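Local coordinates for protein transcriptional regulator, TetR family (Agrobacterium tumefaciens, PDB 2G7S) that probably binds operator DNA as a dimeric TetR-family transcriptional regulator, probably under the control of a small ligand that binds its C-terminal domain, at residues A[16-21]-A[57-62]; A[61-66]-A[103-108]; A[134-139]-A[153-158]. All coordinates share one frame; numbering follows the deposited sequence.

Contact 1: residues A[16-21]-A[57-62]; sequences CARTLI and CKLVSQ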
ATOM      1  N   CYS A  16      -1.915   9.989  20.168  1.00 12.15           N
ATOM      2  CA  CYS A  16      -2.829   8.832  20.195  1.00 11.77           C
ATOM      3  C   CYS A  16      -3.411   8.559  18.809  1.00 11.56           C
ATOM      4  O   CYS A  16      -3.366   7.436  18.304  1.00 13.17           O
ATOM      5  CB  CYS A  16      -3.964   9.092  21.226  1.00 11.65           C
ATOM      6  SG  CYS A  16      -5.234   7.845  21.150  1.00 14.32           S
ATOM      7  N   ALA A  17      -3.932   9.603  18.171  1.00 11.24           N
ATOM      8  CA  ALA A  17      -4.545   9.421  16.859  1.00 11.34           C
ATOM      9  C   ALA A  17      -3.490   8.919  15.845  1.00 10.73           C
ATOM     10  O   ALA A  17      -3.812   8.100  14.961  1.00 12.09           O
ATOM     11  CB  ALA A  17      -5.122  10.711  16.395  1.00 11.59           C
ATOM     12  N   ARG A  18      -2.268   9.382  15.972  1.00 11.44           N
ATOM     13  CA  ARG A  18      -1.219   8.901  15.014  1.00 12.78           C
ATOM     14  C   ARG A  18      -1.038   7.380  15.218  1.00 12.07           C
ATOM     15  O   ARG A  18      -0.967   6.615  14.238  1.00 12.35           O
ATOM     16  CB  ARG A  18       0.080   9.633  15.237  1.00 13.93           C
ATOM     17  CG  ARG A  18       0.970   9.246  14.040  1.00 19.18           C
ATOM     18  CD  ARG A  18       2.332   9.684  13.893  1.00 24.34           C
ATOM     19  NE  ARG A  18       2.515  11.081  14.139  1.00 23.61           N
ATOM     20  CZ  ARG A  18       3.731  11.668  14.069  1.00 21.89           C
ATOM     21  NH1 ARG A  18       4.789  10.916  13.739  1.00 24.39           N
ATOM     22  NH2 ARG A  18       3.857  12.970  14.371  1.00 19.44           N
ATOM     23  N   THR A  19      -0.922   6.924  16.465  1.00 12.23           N
ATOM     24  CA  THR A  19      -0.719   5.501  16.669  1.00 12.26           C
ATOM     25  C   THR A  19      -1.914   4.706  16.157  1.00 12.28           C
ATOM     26  O   THR A  19      -1.749   3.683  15.494  1.00 12.58           O
ATOM     27  CB  THR A  19      -0.505   5.270  18.179  1.00 13.51           C
ATOM     28  OG1 THR A  19       0.662   5.997  18.554  1.00 17.24           O
ATOM     29  CG2 THR A  19      -0.342   3.812  18.509  1.00 17.48           C
ATOM     30  N   LEU A  20      -3.130   5.213  16.389  1.00 11.69           N
ATOM     31  CA  LEU A  20      -4.322   4.476  15.934  1.00 11.91           C
ATOM     32  C   LEU A  20      -4.404   4.439  14.397  1.00 10.69           C
ATOM     33  O   LEU A  20      -4.803   3.436  13.809  1.00 11.41           O
ATOM     34  CB  LEU A  20      -5.654   5.057  16.517  1.00 12.39           C
ATOM     35  CG  LEU A  20      -5.677   5.076  18.086  1.00 14.46           C
ATOM     36  CD1 LEU A  20      -6.975   5.732  18.507  1.00 14.10           C
ATOM     37  CD2 LEU A  20      -5.571   3.616  18.601  1.00 18.07           C
ATOM     38  N   ILE A  21      -4.092   5.575  13.745  1.00 10.10           N
ATOM     39  CA  ILE A  21      -4.235   5.638  12.314  1.00  9.99           C
ATOM     40  C   ILE A  21      -3.226   4.694  11.609  1.00  8.99           C
ATOM     41  O   ILE A  21      -3.532   4.149  10.507  1.00 10.02           O
ATOM     42  CB  ILE A  21      -4.156   7.083  11.827  1.00 10.73           C
ATOM     43  CG1 ILE A  21      -5.095   7.388  10.713  1.00 14.24           C
ATOM     44  CG2 ILE A  21      -2.748   7.588  11.803  1.00 14.16           C
ATOM     45  CD1 ILE A  21      -5.281   8.888  10.408  1.00 15.31           C
ATOM     46  N   CYS A  57      -5.787  16.236   9.463  1.00  7.74           N
ATOM     47  CA  CYS A  57      -4.869  17.113   8.728  1.00  7.91           C
ATOM     48  C   CYS A  57      -3.746  17.576   9.621  1.00  8.50           C
ATOM     49  O   CYS A  57      -2.597  17.651   9.157  1.00  9.56           O
ATOM     50  CB  CYS A  57      -5.620  18.350   8.234  1.00  8.98           C
ATOM     51  SG  CYS A  57      -6.654  18.063   6.789  1.00 10.31           S
ATOM     52  N   LYS A  58      -4.060  17.908  10.884  0.50  9.32           N
ATOM     53  CA  LYS A  58      -3.007  18.359  11.807  0.50  9.35           C
ATOM     54  C   LYS A  58      -1.998  17.247  12.101  0.50  8.81           C
ATOM     55  O   LYS A  58      -0.813  17.514  12.295  0.50  9.53           O
ATOM     56  CB  LYS A  58      -3.643  18.853  13.104  0.50 10.21           C
ATOM     57  CG  LYS A  58      -4.382  20.156  12.844  0.50 14.05           C
ATOM     58  CD  LYS A  58      -3.397  21.307  12.772  0.50 17.51           C
ATOM     59  CE  LYS A  58      -4.092  22.588  12.295  0.50 18.54           C
ATOM     60  NZ  LYS A  58      -5.478  22.636  12.743  0.50 15.75           N
ATOM     61  N   LEU A  59      -2.499  16.029  12.247  1.00  9.55           N
ATOM     62  CA  LEU A  59      -1.622  14.902  12.500  1.00  9.35           C
ATOM     63  C   LEU A  59      -0.720  14.678  11.306  1.00  9.70           C
ATOM     64  O   LEU A  59       0.489  14.403  11.503  1.00 10.29           O
ATOM     65  CB  LEU A  59      -2.587  13.690  12.688  1.00 14.27           C
ATOM     66  CG  LEU A  59      -2.311  12.244  12.858  1.00 16.69           C
ATOM     67  CD1 LEU A  59      -3.640  11.545  13.243  1.00 15.22           C
ATOM     68  CD2 LEU A  59      -1.567  11.617  11.736  1.00 13.42           C
ATOM     69  N   VAL A  60      -1.294  14.693  10.083  1.00  8.87           N
ATOM     70  CA  VAL A  60      -0.453  14.409   8.907  1.00  8.93           C
ATOM     71  C   VAL A  60       0.537  15.557   8.713  1.00  9.44           C
ATOM     72  O   VAL A  60       1.698  15.292   8.367  1.00  9.60           O
ATOM     73  CB  VAL A  60      -1.302  14.224   7.673  1.00  8.79           C
ATOM     74  CG1 VAL A  60      -0.453  14.116   6.454  1.00 10.16           C
ATOM     75  CG2 VAL A  60      -2.227  12.965   7.850  1.00 10.71           C
ATOM     76  N   SER A  61       0.108  16.837   8.921  1.00  9.32           N
ATOM     77  CA  SER A  61       1.084  17.943   8.748  1.00 10.25           C
ATOM     78  C   SER A  61       2.279  17.757   9.728  1.00 11.11           C
ATOM     79  O   SER A  61       3.464  17.923   9.327  1.00 12.86           O
ATOM     80  CB  SER A  61       0.363  19.278   9.061  1.00 12.32           C
ATOM     81  OG  SER A  61       1.269  20.328   8.968  1.00 16.91           O
ATOM     82  N   GLN A  62       2.004  17.326  10.957  1.00 11.62           N
ATOM     83  CA  GLN A  62       3.089  17.144  11.957  1.00 11.70           C
ATOM     84  C   GLN A  62       3.946  15.937  11.521  1.00 12.00           C
ATOM     85  O   GLN A  62       5.196  15.944  11.689  1.00 13.99           O
ATOM     86  CB  GLN A  62       2.447  16.826  13.312  1.00 13.47           C
ATOM     87  CG  GLN A  62       3.429  16.523  14.462  1.00 18.21           C
ATOM     88  CD  GLN A  62       2.601  16.202  15.698  1.00 25.40           C
ATOM     89  OE1 GLN A  62       2.047  15.092  15.854  1.00 25.95           O
ATOM     90  NE2 GLN A  62       2.443  17.189  16.546  1.00 28.39           N
TER
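Helix segments 16-21 and 57-62 cross almost at right angles, at -86°, with their axes 10.1 Å apart and the CA atoms of Arg18 and Leu59 facing each other across the gap. Leu59 fills the space between them. With its CG anti to the backbone N (chi1 174°), it sends both methyl groups at helix 6-24: CD1 lies 3.6 Å from Ala17 CB, where a small residue lets the branch reach the backbone, and CD2 meets the Ile21 CG2 methyl tip to tip at 4.2 Å. Beside this apolar centre Arg18 runs out on its aliphatic chain, whose CG passes Leu59 CD2, and bends at chi3. Its NH2 gives a hydrogen bond of 3.2 Å to Gln62 OE1; OE1 lies close to the guanidinium plane, while NH2 sits 29° out of the plane of the amide carbonyl. The other terminal nitrogen, NH1, forms a salt bridge with Glu66, so two side chains one turn apart on helix 52-77 hold the guanidinium. Joining the first helix of the DNA-binding domain, which packs on helix 31-38 through Cys16, to the long helix that leads into the C-terminal domain is characteristic of the TetR fold.

Contact 2: residues A[61-66]-A[103-108]; sequences SQYRQE and FCVCAL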
ATOM      1  N   SER A  61       0.108  16.837   8.921  1.00  9.32           N
ATOM      2  CA  SER A  61       1.084  17.943   8.748  1.00 10.25           C
ATOM      3  C   SER A  61       2.279  17.757   9.728  1.00 11.11           C
ATOM      4  O   SER A  61       3.464  17.923   9.327  1.00 12.86           O
ATOM      5  CB  SER A  61       0.363  19.278   9.061  1.00 12.32           C
ATOM      6  OG  SER A  61       1.269  20.328   8.968  1.00 16.91           O
ATOM      7  N   GLN A  62       2.004  17.326  10.957  1.00 11.62           N
ATOM      8  CA  GLN A  62       3.089  17.144  11.957  1.00 11.70           C
ATOM      9  C   GLN A  62       3.946  15.937  11.521  1.00 12.00           C
ATOM     10  O   GLN A  62       5.196  15.944  11.689  1.00 13.99           O
ATOM     11  CB  GLN A  62       2.447  16.826  13.312  1.00 13.47           C
ATOM     12  CG  GLN A  62       3.429  16.523  14.462  1.00 18.21           C
ATOM     13  CD  GLN A  62       2.601  16.202  15.698  1.00 25.40           C
ATOM     14  OE1 GLN A  62       2.047  15.092  15.854  1.00 25.95           O
ATOM     15  NE2 GLN A  62       2.443  17.189  16.546  1.00 28.39           N
ATOM     16  N   TYR A  63       3.300  14.878  11.025  1.00 11.59           N
ATOM     17  CA  TYR A  63       4.058  13.665  10.613  1.00 11.68           C
ATOM     18  C   TYR A  63       5.015  14.071   9.449  1.00 12.03           C
ATOM     19  O   TYR A  63       6.174  13.637   9.402  1.00 12.19           O
ATOM     20  CB  TYR A  63       3.053  12.601  10.087  1.00 12.72           C
ATOM     21  CG  TYR A  63       3.780  11.505   9.374  1.00 11.22           C
ATOM     22  CD1 TYR A  63       4.377  10.453  10.115  1.00 15.89           C
ATOM     23  CD2 TYR A  63       3.850  11.482   7.963  1.00 11.85           C
ATOM     24  CE1 TYR A  63       5.045   9.427   9.449  1.00 15.05           C
ATOM     25  CE2 TYR A  63       4.493  10.393   7.280  1.00 11.78           C
ATOM     26  CZ  TYR A  63       5.099   9.408   8.041  1.00 14.52           C
ATOM     27  OH  TYR A  63       5.802   8.340   7.449  1.00 15.65           O
ATOM     28  N   ARG A  64       4.524  14.854   8.500  0.50 11.66           N
ATOM     29  CA  ARG A  64       5.366  15.238   7.382  0.50 12.03           C
ATOM     30  C   ARG A  64       6.513  16.103   7.914  0.50 13.54           C
ATOM     31  O   ARG A  64       7.680  15.867   7.565  0.50 13.45           O
ATOM     32  CB  ARG A  64       4.574  15.976   6.350  0.50 11.38           C
ATOM     33  CG  ARG A  64       3.612  15.040   5.640  0.50  9.41           C
ATOM     34  CD  ARG A  64       2.754  15.899   4.697  0.50 11.91           C
ATOM     35  NE  ARG A  64       3.616  16.469   3.662  0.50 10.50           N
ATOM     36  CZ  ARG A  64       3.347  17.587   2.980  0.50 13.50           C
ATOM     37  NH1 ARG A  64       2.219  18.300   3.188  0.50 12.45           N
ATOM     38  NH2 ARG A  64       4.232  18.019   2.073  0.50 16.07           N
ATOM     39  N   GLN A  65       6.213  17.063   8.785  1.00 15.04           N
ATOM     40  CA  GLN A  65       7.286  17.956   9.326  1.00 18.27           C
ATOM     41  C   GLN A  65       8.394  17.082   9.914  1.00 17.26           C
ATOM     42  O   GLN A  65       9.619  17.276   9.589  1.00 17.29           O
ATOM     43  CB  GLN A  65       6.707  18.943  10.394  1.00 18.66           C
ATOM     44  CG  GLN A  65       5.935  20.129   9.874  1.00 24.33           C
ATOM     45  CD  GLN A  65       5.460  21.031  11.017  1.00 28.27           C
ATOM     46  OE1 GLN A  65       4.917  20.549  12.042  1.00 36.05           O
ATOM     47  NE2 GLN A  65       5.633  22.336  10.843  1.00 37.37           N
ATOM     48  N   GLU A  66       8.021  16.065  10.691  1.00 14.81           N
ATOM     49  CA  GLU A  66       8.982  15.180  11.301  1.00 16.69           C
ATOM     50  C   GLU A  66       9.677  14.351  10.230  1.00 15.54           C
ATOM     51  O   GLU A  66      10.885  14.061  10.347  1.00 17.42           O
ATOM     52  CB  GLU A  66       8.269  14.264  12.292  1.00 16.89           C
ATOM     53  CG  GLU A  66       7.803  15.024  13.523  1.00 19.52           C
ATOM     54  CD  GLU A  66       6.921  14.107  14.400  1.00 22.40           C
ATOM     55  OE1 GLU A  66       6.954  12.851  14.279  1.00 25.69           O
ATOM     56  OE2 GLU A  66       6.188  14.658  15.213  1.00 25.14           O
ATOM     57  N   PHE A 103       4.487   1.598   9.921  1.00  9.49           N
ATOM     58  CA  PHE A 103       3.929   1.898   8.597  1.00  8.58           C
ATOM     59  C   PHE A 103       3.921   3.423   8.478  1.00  8.37           C
ATOM     60  O   PHE A 103       3.678   4.117   9.488  1.00 11.34           O
ATOM     61  CB  PHE A 103       2.510   1.339   8.449  1.00  8.77           C
ATOM     62  CG  PHE A 103       2.174   0.827   7.038  1.00  6.87           C
ATOM     63  CD1 PHE A 103       2.214  -0.510   6.734  1.00  8.13           C
ATOM     64  CD2 PHE A 103       1.780   1.704   6.055  1.00  9.15           C
ATOM     65  CE1 PHE A 103       1.885  -0.997   5.483  1.00  7.97           C
ATOM     66  CE2 PHE A 103       1.415   1.227   4.804  1.00  8.98           C
ATOM     67  CZ  PHE A 103       1.495  -0.094   4.509  1.00  8.02           C
ATOM     68  N   CYS A 104       4.123   3.936   7.286  1.00  8.35           N
ATOM     69  CA  CYS A 104       4.040   5.371   7.037  1.00  7.53           C
ATOM     70  C   CYS A 104       2.544   5.804   7.072  1.00  7.19           C
ATOM     71  O   CYS A 104       1.706   5.214   6.397  1.00  7.54           O
ATOM     72  CB  CYS A 104       4.653   5.617   5.666  1.00 10.10           C
ATOM     73  SG  CYS A 104       4.339   7.354   5.100  1.00  8.57           S
ATOM     74  N   VAL A 105       2.227   6.834   7.867  1.00  7.42           N
ATOM     75  CA  VAL A 105       0.863   7.361   7.938  1.00  7.59           C
ATOM     76  C   VAL A 105       0.356   7.720   6.564  1.00  5.90           C
ATOM     77  O   VAL A 105      -0.819   7.480   6.243  1.00  7.67           O
ATOM     78  CB  VAL A 105       0.953   8.673   8.810  1.00 10.41           C
ATOM     79  CG1 VAL A 105      -0.342   9.500   8.680  1.00 12.97           C
ATOM     80  CG2 VAL A 105       1.273   8.364  10.277  1.00 14.34           C
ATOM     81  N   CYS A 106       1.231   8.354   5.756  1.00  7.29           N
ATOM     82  CA  CYS A 106       0.749   8.866   4.463  1.00  6.50           C
ATOM     83  C   CYS A 106       0.596   7.710   3.475  1.00  6.37           C
ATOM     84  O   CYS A 106      -0.348   7.699   2.681  1.00  7.33           O
ATOM     85  CB  CYS A 106       1.668   9.911   3.895  1.00  7.64           C
ATOM     86  SG  CYS A 106       1.508  11.446   4.871  1.00 10.48           S
ATOM     87  N   ALA A 107       1.498   6.715   3.505  1.00  6.98           N
ATOM     88  CA  ALA A 107       1.322   5.607   2.600  1.00  7.33           C
ATOM     89  C   ALA A 107      -0.001   4.874   2.916  1.00  6.85           C
ATOM     90  O   ALA A 107      -0.698   4.368   2.017  1.00  7.85           O
ATOM     91  CB  ALA A 107       2.544   4.647   2.699  1.00  7.71           C
ATOM     92  N   LEU A 108      -0.307   4.724   4.211  1.00  6.53           N
ATOM     93  CA  LEU A 108      -1.516   4.025   4.587  1.00  6.91           C
ATOM     94  C   LEU A 108      -2.730   4.826   4.111  1.00  6.88           C
ATOM     95  O   LEU A 108      -3.675   4.280   3.530  1.00  8.26           O
ATOM     96  CB  LEU A 108      -1.537   3.732   6.151  1.00  8.69           C
ATOM     97  CG  LEU A 108      -2.344   2.446   6.574  1.00  9.98           C
ATOM     98  CD1 LEU A 108      -2.042   2.084   8.022  1.00 12.81           C
ATOM     99  CD2 LEU A 108      -3.815   2.429   6.316  1.00 17.99           C
TER
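Tyr63 lays its ring over Val105, whose CB sits almost exactly above the middle of the ring, 3.9 Å from its centroid and 5° off the normal, a CH-pi contact, and cysteine sulfur gathers beside it. The CG2 methyl extends this cover toward one side of the ring, 3.7 Å from Tyr63 CD1. A beta-branched valine suits the place because it offers a broad apolar surface close to its own backbone. On the same side of the ring plane, but out beyond the CD2-CE2 bond, Cys106 SG lies 3.9 Å from Tyr63 CD2 and 65° off the normal, in an oblique sulfur-aromatic contact. Its polarisable, compact thiol also meets the aliphatic CG of Arg64 at 4.2 Å.

These residues join helix 52-77, the long helix leading from the DNA-binding domain, to the start of the short helix 105-110 in the C-terminal domain of the TetR fold. Cys104 occupies the N-cap of that short helix, and its SG accepts from Ala107 N. This second sulfur also stands near the tyrosine ring, but it is modelled too close to the phenol oxygen, so its position is less sure.

The CB bond of Tyr63 already points at the short helix, and with CG opposite the backbone N (chi1 167°) the ring continues to the helix start. Arg18 of helix 6-24 also packs against the tyrosine, and Met169 of helix 154-173 touches Cys104. Farther along the short helix, Ala107 packs on Leu170 of the second subunit.

Contact 3: residues A[134-139]-A[153-158]; sequences WLTAVL and TARANA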
ATOM      1  N   TRP A 134      12.724  14.557  -2.686  1.00  8.05           N
ATOM      2  CA  TRP A 134      13.966  14.286  -1.939  1.00  8.22           C
ATOM      3  C   TRP A 134      14.743  13.153  -2.559  1.00  7.55           C
ATOM      4  O   TRP A 134      15.970  13.261  -2.773  1.00  8.09           O
ATOM      5  CB  TRP A 134      13.648  13.981  -0.447  1.00  9.06           C
ATOM      6  CG  TRP A 134      14.910  13.755   0.355  1.00  8.93           C
ATOM      7  CD1 TRP A 134      15.752  14.759   0.797  1.00 12.34           C
ATOM      8  CD2 TRP A 134      15.493  12.514   0.804  1.00  9.20           C
ATOM      9  NE1 TRP A 134      16.826  14.208   1.458  1.00 13.90           N
ATOM     10  CE2 TRP A 134      16.688  12.837   1.486  1.00 12.04           C
ATOM     11  CE3 TRP A 134      15.137  11.182   0.700  1.00  9.99           C
ATOM     12  CZ2 TRP A 134      17.497  11.865   2.094  1.00 12.43           C
ATOM     13  CZ3 TRP A 134      15.972  10.207   1.318  1.00 11.39           C
ATOM     14  CH2 TRP A 134      17.142  10.576   1.964  1.00 11.41           C
ATOM     15  N   LEU A 135      14.083  12.038  -2.804  1.00  6.81           N
ATOM     16  CA  LEU A 135      14.788  10.884  -3.400  1.00  6.79           C
ATOM     17  C   LEU A 135      15.381  11.275  -4.769  1.00  5.97           C
ATOM     18  O   LEU A 135      16.466  10.817  -5.134  1.00  7.40           O
ATOM     19  CB  LEU A 135      13.778   9.713  -3.579  1.00  7.13           C
ATOM     20  CG  LEU A 135      13.319   9.093  -2.264  1.00  6.53           C
ATOM     21  CD1 LEU A 135      12.127   8.201  -2.579  1.00  8.49           C
ATOM     22  CD2 LEU A 135      14.462   8.252  -1.609  1.00  9.27           C
ATOM     23  N   THR A 136      14.643  12.059  -5.537  1.00  6.73           N
ATOM     24  CA  THR A 136      15.131  12.472  -6.859  1.00  6.20           C
ATOM     25  C   THR A 136      16.428  13.253  -6.690  1.00  6.86           C
ATOM     26  O   THR A 136      17.398  13.027  -7.413  1.00  8.09           O
ATOM     27  CB  THR A 136      14.056  13.354  -7.600  1.00  6.94           C
ATOM     28  OG1 THR A 136      12.901  12.551  -7.872  1.00  7.71           O
ATOM     29  CG2 THR A 136      14.601  13.941  -8.939  1.00  8.06           C
ATOM     30  N   ALA A 137      16.437  14.194  -5.739  1.00  7.32           N
ATOM     31  CA  ALA A 137      17.649  14.995  -5.506  1.00  7.93           C
ATOM     32  C   ALA A 137      18.815  14.126  -5.014  1.00  7.78           C
ATOM     33  O   ALA A 137      19.967  14.371  -5.445  1.00  9.92           O
ATOM     34  CB  ALA A 137      17.352  16.146  -4.581  1.00  9.03           C
ATOM     35  N   VAL A 138      18.575  13.141  -4.148  1.00  7.78           N
ATOM     36  CA  VAL A 138      19.648  12.273  -3.688  1.00  8.00           C
ATOM     37  C   VAL A 138      20.182  11.498  -4.895  1.00  8.12           C
ATOM     38  O   VAL A 138      21.439  11.393  -5.077  1.00  8.52           O
ATOM     39  CB  VAL A 138      19.126  11.259  -2.662  1.00  9.19           C
ATOM     40  CG1 VAL A 138      20.225  10.216  -2.306  1.00 11.31           C
ATOM     41  CG2 VAL A 138      18.644  12.038  -1.415  1.00 12.72           C
ATOM     42  N   LEU A 139      19.289  10.935  -5.737  1.00  7.50           N
ATOM     43  CA  LEU A 139      19.782  10.181  -6.890  1.00  7.09           C
ATOM     44  C   LEU A 139      20.607  11.098  -7.854  1.00  7.41           C
ATOM     45  O   LEU A 139      21.621  10.675  -8.412  1.00  8.01           O
ATOM     46  CB  LEU A 139      18.585   9.526  -7.614  1.00  8.34           C
ATOM     47  CG  LEU A 139      17.973   8.388  -6.766  1.00  6.68           C
ATOM     48  CD1 LEU A 139      16.625   8.101  -7.337  1.00 10.06           C
ATOM     49  CD2 LEU A 139      18.832   7.126  -6.857  1.00  9.73           C
ATOM     50  N   THR A 153      15.623   8.302 -15.859  1.00 10.12           N
ATOM     51  CA  THR A 153      15.964   9.533 -15.151  1.00  8.71           C
ATOM     52  C   THR A 153      16.004   9.340 -13.641  1.00  8.28           C
ATOM     53  O   THR A 153      15.454   8.365 -13.086  1.00  8.76           O
ATOM     54  CB  THR A 153      14.878  10.570 -15.435  1.00  9.08           C
ATOM     55  OG1 THR A 153      13.644  10.116 -14.930  1.00  9.69           O
ATOM     56  CG2 THR A 153      14.765  10.832 -16.981  1.00 11.72           C
ATOM     57  N   ALA A 154      16.582  10.310 -12.952  1.00  7.23           N
ATOM     58  CA  ALA A 154      16.566  10.260 -11.488  1.00  7.07           C
ATOM     59  C   ALA A 154      15.133  10.270 -10.975  1.00  6.57           C
ATOM     60  O   ALA A 154      14.821   9.499 -10.051  1.00  7.45           O
ATOM     61  CB  ALA A 154      17.317  11.450 -10.921  1.00  7.47           C
ATOM     62  N   ARG A 155      14.268  11.123 -11.536  1.00  7.04           N
ATOM     63  CA  ARG A 155      12.855  11.126 -11.028  1.00  6.97           C
ATOM     64  C   ARG A 155      12.183   9.776 -11.245  1.00  7.70           C
ATOM     65  O   ARG A 155      11.467   9.268 -10.356  1.00  7.40           O
ATOM     66  CB  ARG A 155      12.053  12.200 -11.776  1.00  7.97           C
ATOM     67  CG  ARG A 155      10.552  12.179 -11.483  1.00  8.50           C
ATOM     68  CD  ARG A 155      10.288  12.608 -10.077  1.00  9.81           C
ATOM     69  NE  ARG A 155      10.453  14.061  -9.979  1.00  9.02           N
ATOM     70  CZ  ARG A 155      10.213  14.783  -8.866  1.00  8.94           C
ATOM     71  NH1 ARG A 155       9.861  14.182  -7.707  1.00  9.67           N
ATOM     72  NH2 ARG A 155      10.317  16.106  -8.899  1.00 12.16           N
ATOM     73  N   ALA A 156      12.392   9.143 -12.415  1.00  7.34           N
ATOM     74  CA  ALA A 156      11.726   7.849 -12.612  1.00  7.34           C
ATOM     75  C   ALA A 156      12.241   6.804 -11.628  1.00  8.26           C
ATOM     76  O   ALA A 156      11.467   5.981 -11.084  1.00  7.64           O
ATOM     77  CB  ALA A 156      11.966   7.325 -14.048  1.00 10.24           C
ATOM     78  N   ASN A 157      13.541   6.863 -11.333  1.00  6.91           N
ATOM     79  CA  ASN A 157      14.086   5.947 -10.322  1.00  7.15           C
ATOM     80  C   ASN A 157      13.589   6.278  -8.918  1.00  7.17           C
ATOM     81  O   ASN A 157      13.402   5.350  -8.104  1.00  7.57           O
ATOM     82  CB  ASN A 157      15.598   5.947 -10.386  1.00  6.96           C
ATOM     83  CG  ASN A 157      16.086   5.045 -11.520  1.00  9.82           C
ATOM     84  OD1 ASN A 157      16.236   3.841 -11.334  1.00 11.65           O
ATOM     85  ND2 ASN A 157      16.292   5.640 -12.714  1.00 10.68           N
ATOM     86  N   ALA A 158      13.433   7.553  -8.610  1.00  6.35           N
ATOM     87  CA  ALA A 158      12.856   7.930  -7.302  1.00  6.56           C
ATOM     88  C   ALA A 158      11.436   7.370  -7.145  1.00  6.40           C
ATOM     89  O   ALA A 158      11.046   6.906  -6.074  1.00  7.43           O
ATOM     90  CB  ALA A 158      12.778   9.471  -7.208  1.00  8.14           C
TER
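Ala158 and Leu139 make the close side of this contact, where small and branched apolar groups let helix segments 134-139 and 154-158 come within 8.1 Å, axis to axis, with 127° between their N-to-C directions. The Ala158 methyl fits between neighbours on the facing helix, with its CB 3.8 Å from Leu135 CB and 3.2 Å from Thr136 OG1. Leu139 pushes its CD1 against the backbone, 3.5 Å from both Ala154 O and Ala158 N, while its CB packs on the Ala154 methyl. Alanine at both places leaves room for this approach, and Ile192 of helix 180-192 also packs on Leu139.

Toward solvent the packing gives way to exposed Arg155, whose chain bends at chi2 and chi3 and folds back across Thr136. One face of its guanidinium lies over Thr136 OG1, with CB offset toward the rim; this is packing, as the angle to NH1 is poor for a hydrogen bond. That hydroxyl is bonded to Ser132 O, while Arg155 NH1 makes a salt bridge with Asp133 and a hydrogen bond with Ser132 OG. At the helix start, Thr153 is the N-cap: its OG1 accepts from Ala156 N at 3.0 Å, and its carbonyl O takes both Asn157 N and Asn157 ND2, which also bonds to Thr151 O. Two successive long helices, nearer antiparallel than parallel and close-packed through alanines on one side, form part of the all-helical C-terminal domain of TetR-family regulators.

Contacts 1 and 2 are neighbours, with centres 8 Å apart, on successive turns of helix 52-77, and they share Ser61 and Gln62. The packing of Val60 on Cys106 and of Leu108 on the backbone of Ile21 joins them directly. Helices 6-24 and 105-110 are thereby tied to the same long helix, a route by which changes in the C-terminal domain could plausibly reach the DNA-binding part. Contact 3 comes later in the chain, 28 Å from contact 1 and 20 Å from contact 2 between centres, on the opposite side of the chain's centre from contact 1. It pairs helices 118-144 and 154-173 at the far end of the C-terminal domain.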